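Local coordinates for protein aspartate--tRNA(Asp/Asn) ligase (Thermus thermophilus, PDB 1N9W) that attaches aspartate to both tRNA(Asp) and tRNA(Asn), first activating the amino acid with ATP to form Asp-AMP and then transferring it to the tRNA acceptor end, at residues B[214-219]-B[389-394]. Residues are numbered along the deposited sequence; the frame is centred on the assembly and turned at random.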
# COMPACT_ATOMS: atom_id res chain seq x y z
N TYR B 214 2.47 -9.74 -11.01
CA TYR B 214 1.48 -10.04 -9.97
C TYR B 214 1.81 -9.29 -8.68
O TYR B 214 2.97 -9.02 -8.39
CB TYR B 214 1.43 -11.54 -9.69
CG TYR B 214 2.69 -12.08 -9.04
CD1 TYR B 214 2.68 -12.52 -7.72
CD2 TYR B 214 3.88 -12.17 -9.76
CE1 TYR B 214 3.83 -13.03 -7.12
CE2 TYR B 214 5.03 -12.68 -9.18
CZ TYR B 214 5.00 -13.11 -7.86
OH TYR B 214 6.14 -13.63 -7.28
N LEU B 215 0.77 -8.98 -7.92
CA LEU B 215 0.91 -8.27 -6.66
C LEU B 215 1.49 -9.21 -5.61
O LEU B 215 0.95 -10.28 -5.35
CB LEU B 215 -0.46 -7.76 -6.19
CG LEU B 215 -0.49 -6.81 -4.99
CD1 LEU B 215 0.34 -5.58 -5.30
CD2 LEU B 215 -1.93 -6.42 -4.68
N SER B 216 2.61 -8.81 -5.01
CA SER B 216 3.25 -9.64 -4.00
C SER B 216 3.25 -8.96 -2.64
O SER B 216 3.61 -7.78 -2.53
CB SER B 216 4.68 -9.94 -4.43
OG SER B 216 5.30 -10.83 -3.52
N LEU B 217 2.85 -9.69 -1.61
CA LEU B 217 2.83 -9.14 -0.25
C LEU B 217 4.01 -9.80 0.45
O LEU B 217 3.91 -10.94 0.93
CB LEU B 217 1.51 -9.49 0.46
CG LEU B 217 0.24 -9.42 -0.41
CD1 LEU B 217 -0.94 -9.94 0.41
CD2 LEU B 217 -0.02 -8.00 -0.90
N ASP B 218 5.12 -9.08 0.49
CA ASP B 218 6.36 -9.55 1.08
C ASP B 218 6.53 -9.17 2.55
O ASP B 218 6.17 -8.06 2.98
CB ASP B 218 7.54 -9.02 0.27
CG ASP B 218 7.46 -9.40 -1.20
OD1 ASP B 218 8.28 -8.90 -2.00
OD2 ASP B 218 6.59 -10.21 -1.57
N VAL B 219 7.11 -10.10 3.31
CA VAL B 219 7.35 -9.91 4.73
C VAL B 219 8.77 -10.40 5.05
O VAL B 219 9.18 -11.46 4.59
CB VAL B 219 6.35 -10.73 5.58
CG1 VAL B 219 6.52 -10.40 7.06
CG2 VAL B 219 4.93 -10.45 5.13
N GLY B 389 11.86 -14.62 5.89
CA GLY B 389 10.70 -13.94 5.34
C GLY B 389 9.95 -14.80 4.35
O GLY B 389 10.30 -15.95 4.11
N PHE B 390 8.91 -14.21 3.78
CA PHE B 390 8.08 -14.92 2.81
C PHE B 390 7.26 -13.91 2.02
O PHE B 390 7.18 -12.73 2.38
CB PHE B 390 7.17 -15.91 3.54
CG PHE B 390 6.18 -15.27 4.49
CD1 PHE B 390 4.92 -14.90 4.05
CD2 PHE B 390 6.50 -15.08 5.84
CE1 PHE B 390 3.98 -14.35 4.93
CE2 PHE B 390 5.57 -14.53 6.72
CZ PHE B 390 4.31 -14.16 6.26
N ALA B 391 6.66 -14.37 0.92
CA ALA B 391 5.87 -13.51 0.07
C ALA B 391 4.54 -14.19 -0.21
O ALA B 391 4.48 -15.41 -0.31
CB ALA B 391 6.60 -13.25 -1.24
N ILE B 392 3.49 -13.39 -0.33
CA ILE B 392 2.17 -13.93 -0.60
C ILE B 392 1.66 -13.47 -1.95
O ILE B 392 1.64 -12.28 -2.24
CB ILE B 392 1.16 -13.49 0.48
CG1 ILE B 392 1.63 -13.98 1.85
CG2 ILE B 392 -0.22 -14.02 0.16
CD1 ILE B 392 0.65 -13.69 2.98
N GLY B 393 1.26 -14.43 -2.78
CA GLY B 393 0.73 -14.10 -4.10
C GLY B 393 -0.68 -13.59 -3.89
O GLY B 393 -1.62 -14.37 -3.81
N ALA B 394 -0.81 -12.27 -3.80
CA ALA B 394 -2.10 -11.63 -3.58
C ALA B 394 -3.22 -12.16 -4.47
O ALA B 394 -4.26 -12.59 -3.96
CB ALA B 394 -1.96 -10.11 -3.74
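Leu217 and Ile392 face each other as an antiparallel hydrogen-bonded pair, and the well-buried, mainly apolar packing lies on their face of the sheet, shared with Val219 and Phe390. Leu217 N donates in the carbonyl plane to a lone pair of Ile392 O (2.9 Å), nearly straight at 168°, while the return bond from Ile392 N reaches Leu217 O from above its carbonyl plane. Leu217 CG lies beside the backbone N (chi1 -39°), and from it CD1 reaches Ile392 CB and CG2 while CD2 lies 4.0 Å from Ala394 CB. Cutting Leu217 back to an alanine is likely to open a gap between Ile392 and Ala394 and lose the contacts with helices 119-141 and 227-248, which cover this face. Further along, Val219 and Phe390 exchange backbone bonds, and Val219 sets CB and CG2 over one face of the ring, CB 4.1 Å from the Phe390 centroid. Both strands are central in the largely antiparallel sheet of the class II synthetase catalytic domain. Segment 389-394 runs straight into helix 394-402, with Gly393 as N-cap; Gly393 and Ala394 are predicted to belong to the ATP site. At this junction Ala394 N bonds to Leu215 O (3.1 Å), and Ala394 CB packs on Leu215 CB at 3.7 Å. The opposite face, with Ser216, Asp218 and Ala391, is more polar, and Asp218 and Ala391 are partly exposed. There Ser216 OG hydrogen-bonds Asp218 OD2, so closely that the exact length is doubtful, and the Ala391 methyl sits 3.6 Å from Ser216 OG. Asp218 OD1 has a weak, long ion pair with Lys183, consistent with this face bordering the predicted aspartate site. At the exposed end, the Tyr214 ring merely brings its edge to Gly393, CD1 lying 4.4 Å from the glycine CA.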